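Local coordinates for uncharacterized hypothetical protein FTT_1539c (Francisella tularensis subsp. tularensis, PDB 4QVR) that is of unknown function but carries a DUF6844 domain and probably carries a signal sequence, consistent with export from the cytoplasm, at residues A[76-84]-A[303-314]; A[352-361]-A[440-448]. All coordinates share one frame; numbering follows the deposited sequence. Where two conformers were deposited one is given.

Contact 1: A[76-84]-A[303-314]; sequences AISTDSKPV and LYKDKSGEDMMG
Lys82 and Asp311 each set CG beside the backbone N (chi1 -63° and -64°), and their side chains run side by side. The lysine stays extended until a bend at chi4 brings NZ to Asp311 OD1, 2.6 Å away on the syn side, somewhat out of the carboxylate plane. Glu310 reaches the same ammonium more weakly, with OE1 3.4 Å from Lys82 NZ. The carboxylates of Asp80 and Asp311 are stacked, their planes 6° apart. Asp80 OD2 and Asp311 OD1 are 3.6 Å apart, a like-charge contact that Lys82 probably offsets. Asp311 also forms a capping box with Ser308, at the N-cap of the short, weakly bonded helix 309-312; the bond from Asp311 N to Ser308 OG is weak. Two backbone bonds join the segments. Ser81 N donates to Asp311 O at 2.7 Å, and Gly314 N to Ser81 O at 2.8 Å. Asp311 O takes a second bond from Lys307 NZ, which comes from above the carbonyl plane and also forms a salt bridge with Asp315. At the other end the contact is apolar. Ile77 CG2 touches Leu303 CD1 at 3.6 Å and Tyr304 CZ at 3.8 Å. The end of helix 67-78 and the following loop lie along 303-314. Strands 328-337, 424-433 and 440-448 pack against 303-314. Lys255 NZ of strand 251-261 meets Thr79 OG1, Asp80 O and Ser81 OG, and Ser81 OG also bonds to Asp315.

Contact 2: A[352-361]-A[440-448]; sequences GYKQAAIMAR and IVYGVVLKW
Tyr442 points the edge of its ring at a face of Tyr353. The pair is T-shaped (edge-to-face), with ring centroids 5.2 Å apart and planes at 72°. Tyr442 CD1 makes the touch, 3.7 Å from Tyr353 CZ and offset toward the rim of the ring. The edge of Tyr353 faces the strand backbone, where its CD1 lies 3.6 Å from Gly443 O, near the ring plane. Outside the pair, Arg429 makes a cation-pi contact with Tyr353. Tyr442 CD2 also lies 3.7 Å from Gly352 CA. Gly352 has no side chain, and the helix comes close to the strand here.

Helix 349-370 lies across one face of a four-stranded antiparallel sheet, and 440-448 is one of its two inner strands. The short segments cross at -53°, with their axes 6.8 Å apart at closest approach. Tyr442, Val444 and Leu446 alternate along the strand and point to the helix, while Val441 and Val445 point to the other face of the sheet. Val444 has CG1 beside its backbone N (chi1 -65°), and this methyl lies toward Tyr353, at the ring edge. CG2, placed between the backbone N and the carbonyl carbon, packs 3.8 Å from Ala356 CB. Farther along, Leu446 CD1 reaches Ala360 CB at 3.7 Å and lies more loosely against Ala357 CB. The small alanines present a low surface to these branched side chains. Backbone bonds from 440-448 to strands 328-337 and 424-433 hold it in the sheet.

Contacts 1 and 2 lie on opposite faces of strand 440-448, with centres about 15 Å apart. They meet through it: Met312, Met313 and Tyr304 of contact 1 pack on Val445 and Val441, which point away from helix 352-361. Both contacts are largely buried, but in contact 1 the charged Asp80 and Lys82 are exposed, and no touching residue of contact 2 is exposed. Their chemistry differs accordingly. Contact 1 joins mainly loops by salt bridges and backbone bonds, with an apolar patch at one end. Contact 2 joins a regular helix to a strand by apolar and aromatic packing alone. Contact 1 packs on one face of the four-stranded sheet, and contact 2 includes one of its strands.

Contact 1: A[76-84]-A[303-314]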
loop_
_atom_site.group_PDB
_atom_site.type_symbol
_atom_site.label_atom_id
_atom_site.label_comp_id
_atom_site.label_asym_id
_atom_site.label_seq_id
_atom_site.Cartn_x
_atom_site.Cartn_y
_atom_site.Cartn_z
ATOM N N ALA A 76 -2.360 -16.300 1.939
ATOM C CA ALA A 76 -1.473 -15.356 1.272
ATOM C C ALA A 76 -0.253 -15.086 2.171
ATOM O O ALA A 76 0.889 -15.052 1.699
ATOM C CB ALA A 76 -2.211 -14.070 0.940
ATOM N N ILE A 77 -0.507 -14.920 3.469
ATOM C CA ILE A 77 0.558 -14.742 4.445
ATOM C C ILE A 77 1.513 -15.954 4.442
ATOM O O ILE A 77 2.734 -15.787 4.466
ATOM C CB ILE A 77 -0.022 -14.554 5.869
ATOM C CG1 ILE A 77 -0.732 -13.200 5.977
ATOM C CG2 ILE A 77 1.086 -14.638 6.907
ATOM C CD1 ILE A 77 -1.474 -12.999 7.277
ATOM N N SER A 78 0.948 -17.161 4.375
ATOM C CA SER A 78 1.737 -18.413 4.417
ATOM C C SER A 78 2.564 -18.801 3.179
ATOM O O SER A 78 3.447 -19.657 3.289
ATOM C CB SER A 78 0.816 -19.580 4.749
ATOM O OG SER A 78 0.189 -19.335 5.985
ATOM N N THR A 79 2.278 -18.222 2.015
ATOM C CA THR A 79 3.039 -18.557 0.792
ATOM C C THR A 79 4.493 -18.082 0.900
ATOM O O THR A 79 4.758 -17.064 1.526
ATOM C CB THR A 79 2.439 -17.905 -0.481
ATOM O OG1 THR A 79 2.333 -16.483 -0.290
ATOM C CG2 THR A 79 1.068 -18.475 -0.803
ATOM N N ASP A 80 5.420 -18.839 0.307
ATOM C CA ASP A 80 6.838 -18.467 0.311
ATOM C C ASP A 80 7.015 -17.193 -0.481
ATOM O O ASP A 80 6.253 -16.957 -1.419
ATOM C CB ASP A 80 7.708 -19.576 -0.298
ATOM C CG ASP A 80 7.919 -20.757 0.653
ATOM O OD1 ASP A 80 7.628 -20.608 1.862
ATOM O OD2 ASP A 80 8.403 -21.826 0.192
ATOM N N SER A 81 8.001 -16.377 -0.092
ATOM C CA SER A 81 8.314 -15.125 -0.787
ATOM C C SER A 81 9.826 -14.995 -1.058
ATOM O O SER A 81 10.512 -14.070 -0.567
ATOM C CB SER A 81 7.796 -13.910 -0.005
ATOM O OG SER A 81 6.382 -13.963 0.171
ATOM N N LYS A 82 10.336 -15.928 -1.856
ATOM C CA LYS A 82 11.751 -15.943 -2.240
ATOM C C LYS A 82 12.038 -14.832 -3.275
ATOM O O LYS A 82 11.145 -14.427 -4.006
ATOM C CB LYS A 82 12.112 -17.312 -2.855
ATOM C CG LYS A 82 11.978 -18.505 -1.910
ATOM C CD LYS A 82 12.194 -19.820 -2.655
ATOM C CE LYS A 82 12.010 -21.035 -1.759
ATOM N NZ LYS A 82 13.042 -21.101 -0.685
ATOM N N PRO A 83 13.274 -14.329 -3.328
ATOM C CA PRO A 83 13.567 -13.358 -4.368
ATOM C C PRO A 83 13.286 -13.981 -5.727
ATOM O O PRO A 83 13.692 -15.116 -5.980
ATOM C CB PRO A 83 15.070 -13.117 -4.205
ATOM C CG PRO A 83 15.325 -13.385 -2.763
ATOM C CD PRO A 83 14.434 -14.545 -2.438
ATOM N N VAL A 84 12.606 -13.258 -6.598
ATOM C CA VAL A 84 12.293 -13.805 -7.905
ATOM C C VAL A 84 13.583 -14.190 -8.604
ATOM O O VAL A 84 14.444 -13.345 -8.822
ATOM C CB VAL A 84 11.543 -12.793 -8.788
ATOM C CG1 VAL A 84 11.306 -13.384 -10.172
ATOM C CG2 VAL A 84 10.232 -12.357 -8.130
ATOM N N LEU A 303 1.872 -19.457 11.291
ATOM C CA LEU A 303 1.860 -19.223 9.828
ATOM C C LEU A 303 3.286 -19.070 9.271
ATOM O O LEU A 303 3.471 -19.058 8.052
ATOM C CB LEU A 303 1.069 -17.963 9.448
ATOM C CG LEU A 303 -0.422 -17.826 9.774
ATOM C CD1 LEU A 303 -0.897 -16.445 9.340
ATOM C CD2 LEU A 303 -1.276 -18.914 9.127
ATOM N N TYR A 304 4.268 -18.883 10.164
ATOM C CA TYR A 304 5.683 -18.774 9.800
ATOM C C TYR A 304 6.335 -20.014 10.332
ATOM O O TYR A 304 7.267 -19.959 11.129
ATOM C CB TYR A 304 6.309 -17.518 10.386
ATOM C CG TYR A 304 5.680 -16.312 9.780
ATOM C CD1 TYR A 304 5.922 -15.992 8.454
ATOM C CD2 TYR A 304 4.807 -15.517 10.500
ATOM C CE1 TYR A 304 5.326 -14.897 7.852
ATOM C CE2 TYR A 304 4.202 -14.423 9.913
ATOM C CZ TYR A 304 4.467 -14.112 8.584
ATOM O OH TYR A 304 3.876 -13.021 7.985
ATOM N N LYS A 305 5.807 -21.136 9.850
ATOM C CA LYS A 305 6.197 -22.483 10.257
ATOM C C LYS A 305 7.695 -22.807 10.181
ATOM O O LYS A 305 8.421 -22.633 11.173
ATOM C CB LYS A 305 5.377 -23.497 9.420
ATOM C CG LYS A 305 5.021 -24.820 10.091
ATOM C CD LYS A 305 6.203 -25.711 10.391
ATOM C CE LYS A 305 5.732 -27.012 11.029
ATOM N NZ LYS A 305 6.852 -27.941 11.334
ATOM N N ASP A 306 8.174 -23.276 9.034
ATOM C CA ASP A 306 9.605 -23.355 8.798
ATOM C C ASP A 306 9.921 -22.450 7.617
ATOM O O ASP A 306 10.663 -22.826 6.705
ATOM C CB ASP A 306 10.095 -24.798 8.599
ATOM C CG ASP A 306 10.104 -25.592 9.901
ATOM O OD1 ASP A 306 9.046 -25.722 10.543
ATOM O OD2 ASP A 306 11.177 -26.100 10.281
ATOM N N LYS A 307 9.349 -21.245 7.659
ATOM C CA LYS A 307 9.558 -20.252 6.617
ATOM C C LYS A 307 10.961 -19.681 6.890
ATOM O O LYS A 307 11.176 -18.948 7.852
ATOM C CB LYS A 307 8.435 -19.199 6.654
ATOM C CG LYS A 307 8.088 -18.546 5.304
ATOM C CD LYS A 307 6.699 -17.894 5.351
ATOM C CE LYS A 307 6.203 -17.298 4.026
ATOM N NZ LYS A 307 6.833 -16.012 3.536
ATOM N N SER A 308 11.919 -20.097 6.068
ATOM C CA SER A 308 13.297 -19.665 6.183
ATOM C C SER A 308 13.481 -18.188 5.799
ATOM O O SER A 308 12.582 -17.561 5.242
ATOM C CB SER A 308 14.167 -20.490 5.242
ATOM O OG SER A 308 13.895 -20.109 3.907
ATOM N N GLY A 309 14.678 -17.665 6.056
ATOM C CA GLY A 309 15.015 -16.276 5.756
ATOM C C GLY A 309 14.816 -15.927 4.297
ATOM O O GLY A 309 14.260 -14.881 3.965
ATOM N N GLU A 310 15.279 -16.813 3.433
ATOM C CA GLU A 310 15.132 -16.641 2.013
ATOM C C GLU A 310 13.647 -16.545 1.660
ATOM O O GLU A 310 13.270 -15.741 0.839
ATOM C CB GLU A 310 15.760 -17.819 1.272
ATOM C CG GLU A 310 15.761 -17.644 -0.237
ATOM C CD GLU A 310 16.259 -18.871 -0.995
ATOM O OE1 GLU A 310 16.291 -19.977 -0.415
ATOM O OE2 GLU A 310 16.586 -18.735 -2.194
ATOM N N ASP A 311 12.809 -17.355 2.302
ATOM C CA ASP A 311 11.381 -17.330 2.036
ATOM C C ASP A 311 10.729 -16.018 2.446
ATOM O O ASP A 311 9.621 -15.740 2.015
ATOM C CB ASP A 311 10.664 -18.495 2.749
ATOM C CG ASP A 311 11.111 -19.878 2.243
ATOM O OD1 ASP A 311 11.385 -20.003 1.032
ATOM O OD2 ASP A 311 11.174 -20.837 3.066
HETATM N N MSE A 312 11.402 -15.212 3.267
HETATM C CA MSE A 312 10.819 -13.964 3.749
HETATM C C MSE A 312 11.326 -12.741 3.063
HETATM O O MSE A 312 10.834 -11.638 3.317
HETATM C CB MSE A 312 11.241 -13.730 5.185
HETATM C CG MSE A 312 11.064 -14.922 6.104
HETATM SE SE MSE A 312 9.234 -15.023 6.781
HETATM C CE MSE A 312 8.829 -13.152 7.229
HETATM N N MSE A 313 12.326 -12.903 2.205
HETATM C CA MSE A 313 12.971 -11.761 1.583
HETATM C C MSE A 313 12.085 -10.868 0.760
HETATM O O MSE A 313 12.369 -9.660 0.624
HETATM C CB MSE A 313 14.092 -12.245 0.680
HETATM C CG MSE A 313 15.307 -12.672 1.486
HETATM SE SE MSE A 313 16.372 -11.111 2.112
HETATM C CE MSE A 313 17.298 -10.840 0.389
ATOM N N GLY A 314 11.007 -11.437 0.224
ATOM C CA GLY A 314 10.112 -10.704 -0.670
ATOM C C GLY A 314 8.934 -10.071 -0.020
ATOM O O GLY A 314 8.172 -9.389 -0.683
#

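Contact 2: A[352-361]-A[440-448]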
loop_
_atom_site.group_PDB
_atom_site.type_symbol
_atom_site.label_atom_id
_atom_site.label_comp_id
_atom_site.label_asym_id
_atom_site.label_seq_id
_atom_site.Cartn_x
_atom_site.Cartn_y
_atom_site.Cartn_z
ATOM N N GLY A 352 20.657 -5.538 13.604
ATOM C CA GLY A 352 19.856 -5.774 12.426
ATOM C C GLY A 352 18.380 -5.901 12.757
ATOM O O GLY A 352 17.516 -5.324 12.079
ATOM N N TYR A 353 18.086 -6.662 13.802
ATOM C CA TYR A 353 16.711 -6.835 14.221
ATOM C C TYR A 353 16.120 -5.508 14.678
ATOM O O TYR A 353 14.963 -5.221 14.386
ATOM C CB TYR A 353 16.588 -7.905 15.306
ATOM C CG TYR A 353 17.054 -9.264 14.824
ATOM C CD1 TYR A 353 16.370 -9.925 13.824
ATOM C CD2 TYR A 353 18.165 -9.891 15.382
ATOM C CE1 TYR A 353 16.780 -11.155 13.372
ATOM C CE2 TYR A 353 18.578 -11.133 14.932
ATOM C CZ TYR A 353 17.874 -11.753 13.924
ATOM O OH TYR A 353 18.254 -12.977 13.451
ATOM N N LYS A 354 16.911 -4.689 15.369
ATOM C CA LYS A 354 16.429 -3.392 15.827
ATOM C C LYS A 354 16.023 -2.537 14.623
ATOM O O LYS A 354 14.931 -1.998 14.610
ATOM C CB LYS A 354 17.492 -2.645 16.631
ATOM C CG LYS A 354 16.981 -1.354 17.258
ATOM C CD LYS A 354 18.103 -0.342 17.506
ATOM C CE LYS A 354 19.224 -0.861 18.397
ATOM N NZ LYS A 354 18.774 -1.164 19.782
ATOM N N GLN A 355 16.900 -2.412 13.624
ATOM C CA GLN A 355 16.591 -1.602 12.433
ATOM C C GLN A 355 15.520 -2.189 11.554
ATOM O O GLN A 355 14.863 -1.452 10.811
ATOM C CB GLN A 355 17.838 -1.240 11.623
ATOM C CG GLN A 355 18.597 -0.097 12.291
ATOM C CD GLN A 355 19.608 0.569 11.388
ATOM O OE1 GLN A 355 19.746 1.796 11.400
ATOM N NE2 GLN A 355 20.310 -0.226 10.587
ATOM N N ALA A 356 15.339 -3.504 11.635
ATOM C CA ALA A 356 14.277 -4.166 10.909
ATOM C C ALA A 356 12.941 -3.762 11.536
ATOM O O ALA A 356 11.938 -3.655 10.845
ATOM C CB ALA A 356 14.460 -5.679 10.930
ATOM N N ALA A 357 12.927 -3.545 12.848
ATOM C CA ALA A 357 11.703 -3.100 13.543
ATOM C C ALA A 357 11.370 -1.642 13.207
ATOM O O ALA A 357 10.226 -1.236 13.269
ATOM C CB ALA A 357 11.841 -3.276 15.040
ATOM N N ILE A 358 12.376 -0.860 12.852
ATOM C CA ILE A 358 12.156 0.523 12.453
ATOM C C ILE A 358 11.319 0.552 11.186
ATOM O O ILE A 358 10.380 1.349 11.090
ATOM C CB ILE A 358 13.486 1.269 12.162
ATOM C CG1 ILE A 358 14.324 1.439 13.438
ATOM C CG2 ILE A 358 13.225 2.645 11.560
ATOM C CD1 ILE A 358 15.696 2.063 13.200
HETATM N N MSE A 359 11.662 -0.307 10.215
HETATM C CA MSE A 359 10.949 -0.345 8.942
HETATM C C MSE A 359 9.570 -0.918 9.150
HETATM O O MSE A 359 8.601 -0.382 8.624
HETATM C CB MSE A 359 11.699 -1.100 7.835
HETATM C CG MSE A 359 13.117 -0.561 7.536
HETATM SE SE MSE A 359 13.157 1.298 6.851
HETATM C CE MSE A 359 14.965 1.371 6.084
ATOM N N ALA A 360 9.460 -1.993 9.924
ATOM C CA ALA A 360 8.163 -2.615 10.178
ATOM C C ALA A 360 7.195 -1.622 10.822
ATOM O O ALA A 360 6.008 -1.582 10.481
ATOM C CB ALA A 360 8.322 -3.852 11.042
ATOM N N ARG A 361 7.722 -0.799 11.722
ATOM C CA ARG A 361 6.930 0.193 12.402
ATOM C C ARG A 361 6.479 1.276 11.425
ATOM O O ARG A 361 5.318 1.680 11.445
ATOM C CB ARG A 361 7.733 0.814 13.539
ATOM C CG ARG A 361 6.916 1.732 14.425
ATOM C CD ARG A 361 7.763 2.449 15.462
ATOM N NE ARG A 361 6.908 3.319 16.262
ATOM C CZ ARG A 361 6.471 4.516 15.874
ATOM N NH1 ARG A 361 6.800 5.016 14.683
ATOM N NH2 ARG A 361 5.686 5.212 16.677
ATOM N N ILE A 440 24.509 -9.658 5.097
ATOM C CA ILE A 440 23.470 -10.356 5.788
ATOM C C ILE A 440 22.286 -9.433 5.961
ATOM O O ILE A 440 22.454 -8.249 6.257
ATOM C CB ILE A 440 23.942 -10.774 7.192
ATOM C CG1 ILE A 440 25.267 -11.532 7.099
ATOM C CG2 ILE A 440 22.868 -11.600 7.912
ATOM C CD1 ILE A 440 25.913 -11.767 8.444
ATOM N N VAL A 441 21.095 -9.997 5.774
ATOM C CA VAL A 441 19.868 -9.285 5.945
ATOM C C VAL A 441 19.134 -9.902 7.124
ATOM O O VAL A 441 19.042 -11.120 7.260
ATOM C CB VAL A 441 19.002 -9.370 4.676
ATOM C CG1 VAL A 441 17.721 -8.555 4.831
ATOM C CG2 VAL A 441 19.812 -8.881 3.487
ATOM N N TYR A 442 18.644 -9.042 7.997
ATOM C CA TYR A 442 17.890 -9.464 9.142
ATOM C C TYR A 442 16.477 -9.021 8.920
ATOM O O TYR A 442 16.230 -8.060 8.185
ATOM C CB TYR A 442 18.441 -8.803 10.395
ATOM C CG TYR A 442 19.869 -9.176 10.672
ATOM C CD1 TYR A 442 20.175 -10.283 11.439
ATOM C CD2 TYR A 442 20.914 -8.429 10.137
ATOM C CE1 TYR A 442 21.489 -10.636 11.685
ATOM C CE2 TYR A 442 22.227 -8.765 10.372
ATOM C CZ TYR A 442 22.511 -9.867 11.149
ATOM O OH TYR A 442 23.815 -10.203 11.380
ATOM N N GLY A 443 15.535 -9.695 9.551
ATOM C CA GLY A 443 14.158 -9.305 9.388
ATOM C C GLY A 443 13.334 -9.634 10.588
ATOM O O GLY A 443 13.731 -10.452 11.431
ATOM N N VAL A 444 12.188 -8.971 10.674
ATOM C CA VAL A 444 11.231 -9.200 11.745
ATOM C C VAL A 444 9.835 -9.150 11.166
ATOM O O VAL A 444 9.612 -8.602 10.065
ATOM C CB VAL A 444 11.301 -8.126 12.866
ATOM C CG1 VAL A 444 12.637 -8.175 13.596
ATOM C CG2 VAL A 444 11.067 -6.736 12.299
ATOM N N VAL A 445 8.912 -9.745 11.912
ATOM C CA VAL A 445 7.498 -9.690 11.622
ATOM C C VAL A 445 6.884 -9.246 12.923
ATOM O O VAL A 445 7.004 -9.936 13.950
ATOM C CB VAL A 445 6.887 -11.036 11.231
ATOM C CG1 VAL A 445 5.408 -10.843 10.925
ATOM C CG2 VAL A 445 7.616 -11.636 10.029
ATOM N N LEU A 446 6.261 -8.077 12.895
ATOM C CA LEU A 446 5.660 -7.523 14.073
ATOM C C LEU A 446 4.169 -7.720 13.965
ATOM O O LEU A 446 3.623 -7.753 12.866
ATOM C CB LEU A 446 6.005 -6.035 14.218
ATOM C CG LEU A 446 7.486 -5.637 14.356
ATOM C CD1 LEU A 446 7.607 -4.159 14.708
ATOM C CD2 LEU A 446 8.214 -6.449 15.405
ATOM N N LYS A 447 3.526 -7.884 15.118
ATOM C CA LYS A 447 2.081 -8.053 15.193
ATOM C C LYS A 447 1.515 -6.920 16.043
ATOM O O LYS A 447 1.974 -6.687 17.164
ATOM C CB LYS A 447 1.698 -9.389 15.827
ATOM C CG LYS A 447 0.194 -9.597 15.919
ATOM C CD LYS A 447 -0.166 -10.693 16.901
ATOM C CE LYS A 447 -1.675 -10.805 17.076
ATOM N NZ LYS A 447 -2.074 -11.744 18.163
ATOM N N TRP A 448 0.526 -6.230 15.483
ATOM C CA TRP A 448 -0.148 -5.115 16.117
ATOM C C TRP A 448 -1.625 -5.443 16.251
ATOM O O TRP A 448 -2.249 -5.927 15.306
ATOM C CB TRP A 448 0.015 -3.857 15.264
ATOM C CG TRP A 448 -0.678 -2.645 15.807
ATOM C CD1 TRP A 448 -0.442 -2.036 17.002
ATOM C CD2 TRP A 448 -1.667 -1.861 15.149
ATOM N NE1 TRP A 448 -1.250 -0.944 17.146
ATOM C CE2 TRP A 448 -2.006 -0.808 16.015
ATOM C CE3 TRP A 448 -2.311 -1.953 13.921
ATOM C CZ2 TRP A 448 -2.969 0.142 15.690
ATOM C CZ3 TRP A 448 -3.265 -1.012 13.598
ATOM C CH2 TRP A 448 -3.582 0.025 14.474
#